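Beta-Lactamase/D-Alanine Carboxypeptidase (Pseudomonas syringae pv. tomato, PDB 5EVI) probably hydrolyses the amide bond of beta-lactam antibiotics, giving substituted beta-amino acids, and so confers antibiotic resistance. Local coordinates at residues 112-125 with 145-159. Numbering follows the deposited sequence.
Sequences HLGTHTAGGFPIQV and EYLPGTHRTYANPSI
Gly119 lies over one face of the Tyr146 ring, its CA 3.8 Å from the centroid and 20° off the normal, a CH-pi contact; His151 CB sits on the opposite face, and Thr117 O lies at the edge. Tyr154 and Asn156 fit the Tyr-x-Asn motif of class C beta-lactamases: Tyr154 OH hydrogen-bonds Ser68, Lys71 and Lys318, consistent with an SxxK active site, and a sulfate lies close by. Pro148 CB similarly meets a face of the His112 ring, whose edge takes Thr117 OG1 in plane. The Tyr154 ring has Ile123 CD1 at its edge; with CG anti to the backbone N, it runs side by side with the His116 ring, centroids 4.6 Å apart and planes inclined at 39°, neither stacked nor edge-to-face. Asn156 OD1 reaches Lys71, while its backbone N is fixed by Ile123 O at 2.7 Å, which ties the loop around Ile123 to the first turn of helix 156-169. Next to this bond, Phe121 CB packs on Ala155 CB at 3.6 Å. The Phe121 ring, also stacked with Trp142, meets two side chains obliquely, CD1 against Pro157 CB (3.9 Å) and CD2 against Ser158 CB (3.7 Å). Backbone bonds continue the seam: Thr153 N meets His116 O almost straight (173°), and Gly149 N meets Thr117 O. Gly119 O accepts two bonds, from Glu145 N at 2.9 Å and Tyr146 N at 3.2 Å, which approach from opposite faces of its carbonyl plane.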
loop_
_atom_site.group_PDB
_atom_site.type_symbol
_atom_site.label_atom_id
_atom_site.label_comp_id
_atom_site.label_asym_id
_atom_site.label_seq_id
_atom_site.Cartn_x
_atom_site.Cartn_y
_atom_site.Cartn_z
ATOM N N HIS D 112 -0.995 14.213 -8.102
ATOM C CA HIS D 112 -0.359 14.636 -6.849
ATOM C C HIS D 112 -0.942 14.029 -5.561
ATOM O O HIS D 112 -0.283 14.079 -4.515
ATOM C CB HIS D 112 -0.450 16.156 -6.699
ATOM C CG HIS D 112 0.427 16.911 -7.639
ATOM N ND1 HIS D 112 1.801 16.907 -7.547
ATOM C CD2 HIS D 112 0.119 17.692 -8.697
ATOM C CE1 HIS D 112 2.303 17.675 -8.500
ATOM N NE2 HIS D 112 1.304 18.145 -9.222
ATOM N N LEU D 113 -2.180 13.543 -5.616
ATOM C CA LEU D 113 -2.828 12.924 -4.457
ATOM C C LEU D 113 -2.353 11.498 -4.205
ATOM O O LEU D 113 -2.547 10.984 -3.112
ATOM C CB LEU D 113 -4.341 12.867 -4.658
ATOM C CG LEU D 113 -5.132 14.168 -4.852
ATOM C CD1 LEU D 113 -6.507 13.839 -5.396
ATOM C CD2 LEU D 113 -5.252 14.928 -3.542
ATOM N N GLY D 114 -1.872 10.830 -5.251
ATOM C CA GLY D 114 -1.205 9.537 -5.122
ATOM C C GLY D 114 0.290 9.603 -4.885
ATOM O O GLY D 114 0.902 8.591 -4.534
ATOM N N THR D 115 0.902 10.765 -5.101
ATOM C CA THR D 115 2.331 10.929 -4.872
ATOM C C THR D 115 2.695 11.761 -3.621
ATOM O O THR D 115 3.870 11.970 -3.334
ATOM C CB THR D 115 2.966 11.565 -6.110
ATOM O OG1 THR D 115 2.401 12.864 -6.286
ATOM C CG2 THR D 115 2.701 10.728 -7.331
ATOM N N HIS D 116 1.690 12.240 -2.888
ATOM C CA HIS D 116 1.892 13.056 -1.648
ATOM C C HIS D 116 2.530 14.460 -1.854
ATOM O O HIS D 116 3.111 14.999 -0.907
ATOM C CB HIS D 116 2.697 12.280 -0.581
ATOM C CG HIS D 116 2.306 10.838 -0.442
ATOM N ND1 HIS D 116 3.092 9.806 -0.904
ATOM C CD2 HIS D 116 1.216 10.260 0.114
ATOM C CE1 HIS D 116 2.487 8.655 -0.657
ATOM N NE2 HIS D 116 1.341 8.900 -0.058
ATOM N N THR D 117 2.405 15.042 -3.056
ATOM C CA THR D 117 3.078 16.302 -3.398
ATOM C C THR D 117 2.107 17.450 -3.750
ATOM O O THR D 117 2.515 18.411 -4.401
ATOM C CB THR D 117 4.056 16.089 -4.581
ATOM O OG1 THR D 117 3.318 15.658 -5.718
ATOM C CG2 THR D 117 5.141 15.047 -4.240
ATOM N N ALA D 118 0.853 17.356 -3.294
ATOM C CA ALA D 118 -0.185 18.367 -3.570
ATOM C C ALA D 118 0.210 19.746 -3.066
ATOM O O ALA D 118 0.204 20.727 -3.819
ATOM C CB ALA D 118 -1.511 17.961 -2.927
ATOM N N GLY D 119 0.550 19.810 -1.789
ATOM C CA GLY D 119 0.901 21.094 -1.158
ATOM C C GLY D 119 1.152 21.086 0.349
ATOM O O GLY D 119 1.577 22.117 0.906
ATOM N N GLY D 120 0.889 19.954 1.013
ATOM C CA GLY D 120 1.072 19.827 2.454
ATOM C C GLY D 120 -0.264 19.494 3.091
ATOM O O GLY D 120 -1.204 20.302 3.069
ATOM N N PHE D 121 -0.357 18.278 3.612
ATOM C CA PHE D 121 -1.455 17.880 4.470
ATOM C C PHE D 121 -0.879 17.341 5.784
ATOM O O PHE D 121 0.280 16.922 5.818
ATOM C CB PHE D 121 -2.297 16.790 3.796
ATOM C CG PHE D 121 -3.172 17.289 2.677
ATOM C CD1 PHE D 121 -4.484 17.683 2.925
ATOM C CD2 PHE D 121 -2.696 17.345 1.369
ATOM C CE1 PHE D 121 -5.304 18.132 1.894
ATOM C CE2 PHE D 121 -3.507 17.791 0.329
ATOM C CZ PHE D 121 -4.817 18.182 0.594
ATOM N N PRO D 122 -1.687 17.343 6.866
ATOM C CA PRO D 122 -1.365 16.565 8.061
ATOM C C PRO D 122 -1.475 15.081 7.759
ATOM O O PRO D 122 -2.260 14.712 6.903
ATOM C CB PRO D 122 -2.455 16.983 9.048
ATOM C CG PRO D 122 -3.608 17.328 8.180
ATOM C CD PRO D 122 -2.981 18.036 7.010
ATOM N N ILE D 123 -0.719 14.234 8.455
ATOM C CA ILE D 123 -0.745 12.794 8.137
ATOM C C ILE D 123 -2.143 12.187 8.283
ATOM O O ILE D 123 -2.556 11.392 7.435
ATOM C CB ILE D 123 0.308 11.964 8.916
ATOM C CG1 ILE D 123 0.370 10.532 8.357
ATOM C CG2 ILE D 123 0.032 11.946 10.419
ATOM C CD1 ILE D 123 1.661 9.816 8.671
ATOM N N GLN D 124 -2.866 12.579 9.331
ATOM C CA GLN D 124 -4.233 12.114 9.557
ATOM C C GLN D 124 -5.253 13.146 9.109
ATOM O O GLN D 124 -4.946 14.336 8.996
ATOM C CB GLN D 124 -4.469 11.813 11.045
ATOM C CG GLN D 124 -3.697 10.622 11.585
ATOM C CD GLN D 124 -4.029 9.319 10.877
ATOM O OE1 GLN D 124 -3.134 8.619 10.396
ATOM N NE2 GLN D 124 -5.321 8.986 10.807
ATOM N N VAL D 125 -6.474 12.666 8.873
ATOM C CA VAL D 125 -7.635 13.525 8.665
ATOM C C VAL D 125 -7.949 14.183 10.017
ATOM O O VAL D 125 -8.193 13.465 10.975
ATOM C CB VAL D 125 -8.862 12.706 8.190
ATOM C CG1 VAL D 125 -10.132 13.563 8.167
ATOM C CG2 VAL D 125 -8.591 12.092 6.816
ATOM N N GLU D 145 1.030 24.893 1.491
ATOM C CA GLU D 145 2.241 25.407 2.127
ATOM C C GLU D 145 3.414 25.499 1.150
ATOM O O GLU D 145 4.303 26.352 1.324
ATOM C CB GLU D 145 2.613 24.554 3.337
ATOM C CG GLU D 145 1.504 24.517 4.396
ATOM C CD GLU D 145 2.013 24.527 5.828
ATOM O OE1 GLU D 145 3.239 24.575 6.031
ATOM O OE2 GLU D 145 1.177 24.503 6.761
ATOM N N TYR D 146 3.406 24.629 0.144
ATOM C CA TYR D 146 4.377 24.650 -0.933
ATOM C C TYR D 146 3.704 24.416 -2.285
ATOM O O TYR D 146 2.554 23.978 -2.360
ATOM C CB TYR D 146 5.491 23.627 -0.676
ATOM C CG TYR D 146 5.020 22.207 -0.431
ATOM C CD1 TYR D 146 4.761 21.340 -1.493
ATOM C CD2 TYR D 146 4.859 21.721 0.866
ATOM C CE1 TYR D 146 4.358 20.026 -1.274
ATOM C CE2 TYR D 146 4.444 20.416 1.090
ATOM C CZ TYR D 146 4.195 19.578 0.030
ATOM O OH TYR D 146 3.791 18.300 0.288
ATOM N N LEU D 147 4.420 24.774 -3.349
ATOM C CA LEU D 147 3.938 24.608 -4.714
ATOM C C LEU D 147 3.916 23.116 -5.038
ATOM O O LEU D 147 4.763 22.393 -4.508
ATOM C CB LEU D 147 4.860 25.342 -5.705
ATOM C CG LEU D 147 4.913 26.866 -5.592
ATOM C CD1 LEU D 147 6.044 27.425 -6.455
ATOM C CD2 LEU D 147 3.566 27.460 -5.999
ATOM N N PRO D 148 2.956 22.652 -5.885
ATOM C CA PRO D 148 2.845 21.220 -6.207
ATOM C C PRO D 148 4.133 20.633 -6.770
ATOM O O PRO D 148 4.831 21.293 -7.577
ATOM C CB PRO D 148 1.748 21.180 -7.267
ATOM C CG PRO D 148 0.912 22.377 -6.991
ATOM C CD PRO D 148 1.880 23.426 -6.540
ATOM N N GLY D 149 4.468 19.431 -6.306
ATOM C CA GLY D 149 5.659 18.727 -6.767
ATOM C C GLY D 149 6.988 19.186 -6.195
ATOM O O GLY D 149 8.015 18.552 -6.454
ATOM N N THR D 150 6.983 20.253 -5.393
ATOM C CA THR D 150 8.220 20.812 -4.854
ATOM C C THR D 150 8.618 20.138 -3.558
ATOM O O THR D 150 9.792 20.106 -3.210
ATOM C CB THR D 150 8.098 22.327 -4.640
ATOM O OG1 THR D 150 7.070 22.601 -3.690
ATOM C CG2 THR D 150 7.739 23.017 -5.951
ATOM N N HIS D 151 7.637 19.606 -2.828
ATOM C CA HIS D 151 7.912 18.854 -1.606
ATOM C C HIS D 151 6.998 17.635 -1.527
ATOM O O HIS D 151 6.054 17.504 -2.322
ATOM C CB HIS D 151 7.755 19.740 -0.367
ATOM C CG HIS D 151 8.702 20.906 -0.314
ATOM N ND1 HIS D 151 8.529 22.047 -1.072
ATOM C CD2 HIS D 151 9.818 21.112 0.423
ATOM C CE1 HIS D 151 9.498 22.903 -0.805
ATOM N NE2 HIS D 151 10.294 22.362 0.101
ATOM N N ARG D 152 7.307 16.745 -0.588
ATOM C CA ARG D 152 6.574 15.494 -0.396
ATOM C C ARG D 152 6.232 15.310 1.086
ATOM O O ARG D 152 7.131 15.237 1.931
ATOM C CB ARG D 152 7.404 14.327 -0.921
ATOM C CG ARG D 152 6.648 12.987 -1.060
ATOM C CD ARG D 152 6.711 12.189 0.226
ATOM N NE ARG D 152 6.466 10.757 0.039
ATOM C CZ ARG D 152 6.534 9.851 1.019
ATOM N NH1 ARG D 152 6.858 10.203 2.264
ATOM N NH2 ARG D 152 6.286 8.571 0.744
ATOM N N THR D 153 4.931 15.204 1.362
ATOM C CA THR D 153 4.392 15.074 2.704
ATOM C C THR D 153 3.377 13.931 2.683
ATOM O O THR D 153 2.259 14.073 2.209
ATOM C CB THR D 153 3.773 16.412 3.149
ATOM O OG1 THR D 153 4.761 17.420 2.974
ATOM C CG2 THR D 153 3.340 16.403 4.600
ATOM N N TYR D 154 3.813 12.780 3.166
ATOM C CA TYR D 154 2.962 11.578 3.219
ATOM C C TYR D 154 1.696 11.906 4.022
ATOM O O TYR D 154 1.806 12.403 5.137
ATOM C CB TYR D 154 3.728 10.460 3.895
ATOM C CG TYR D 154 3.064 9.113 3.853
ATOM C CD1 TYR D 154 3.254 8.273 2.760
ATOM C CD2 TYR D 154 2.282 8.649 4.921
ATOM C CE1 TYR D 154 2.680 7.020 2.708
ATOM C CE2 TYR D 154 1.701 7.386 4.882
ATOM C CZ TYR D 154 1.901 6.576 3.768
ATOM O OH TYR D 154 1.332 5.319 3.705
ATOM N N ALA D 155 0.512 11.674 3.462
ATOM C CA ALA D 155 -0.734 11.977 4.187
ATOM C C ALA D 155 -1.949 11.109 3.809
ATOM O O ALA D 155 -2.117 10.738 2.648
ATOM C CB ALA D 155 -1.070 13.464 4.032
ATOM N N ASN D 156 -2.817 10.822 4.781
ATOM C CA ASN D 156 -4.113 10.154 4.488
ATOM C C ASN D 156 -5.218 10.977 3.775
ATOM O O ASN D 156 -5.839 10.467 2.851
ATOM C CB ASN D 156 -4.665 9.478 5.751
ATOM C CG ASN D 156 -3.773 8.355 6.229
ATOM O OD1 ASN D 156 -2.958 7.847 5.465
ATOM N ND2 ASN D 156 -3.942 7.937 7.488
ATOM N N PRO D 157 -5.454 12.244 4.179
ATOM C CA PRO D 157 -6.487 13.038 3.485
ATOM C C PRO D 157 -6.341 13.085 1.965
ATOM O O PRO D 157 -7.331 12.991 1.244
ATOM C CB PRO D 157 -6.302 14.449 4.064
ATOM C CG PRO D 157 -5.629 14.230 5.379
ATOM C CD PRO D 157 -4.729 13.049 5.163
ATOM N N SER D 158 -5.105 13.200 1.494
ATOM C CA SER D 158 -4.843 13.426 0.083
ATOM C C SER D 158 -5.037 12.144 -0.731
ATOM O O SER D 158 -5.771 12.148 -1.708
ATOM C CB SER D 158 -3.443 13.985 -0.107
ATOM O OG SER D 158 -2.533 13.365 0.775
ATOM N N ILE D 159 -4.381 11.059 -0.319
ATOM C CA ILE D 159 -4.605 9.753 -0.962
ATOM C C ILE D 159 -6.038 9.247 -0.778
ATOM O O ILE D 159 -6.579 8.592 -1.671
ATOM C CB ILE D 159 -3.567 8.696 -0.507
ATOM C CG1 ILE D 159 -3.618 7.440 -1.384
ATOM C CG2 ILE D 159 -3.752 8.319 0.947
ATOM C CD1 ILE D 159 -3.189 7.696 -2.797
HETATM O O HOH W 1 -1.060 11.963 -0.987
HETATM O O HOH W 2 1.081 17.404 0.065
HETATM O O HOH W 3 -0.002 23.485 -3.880
#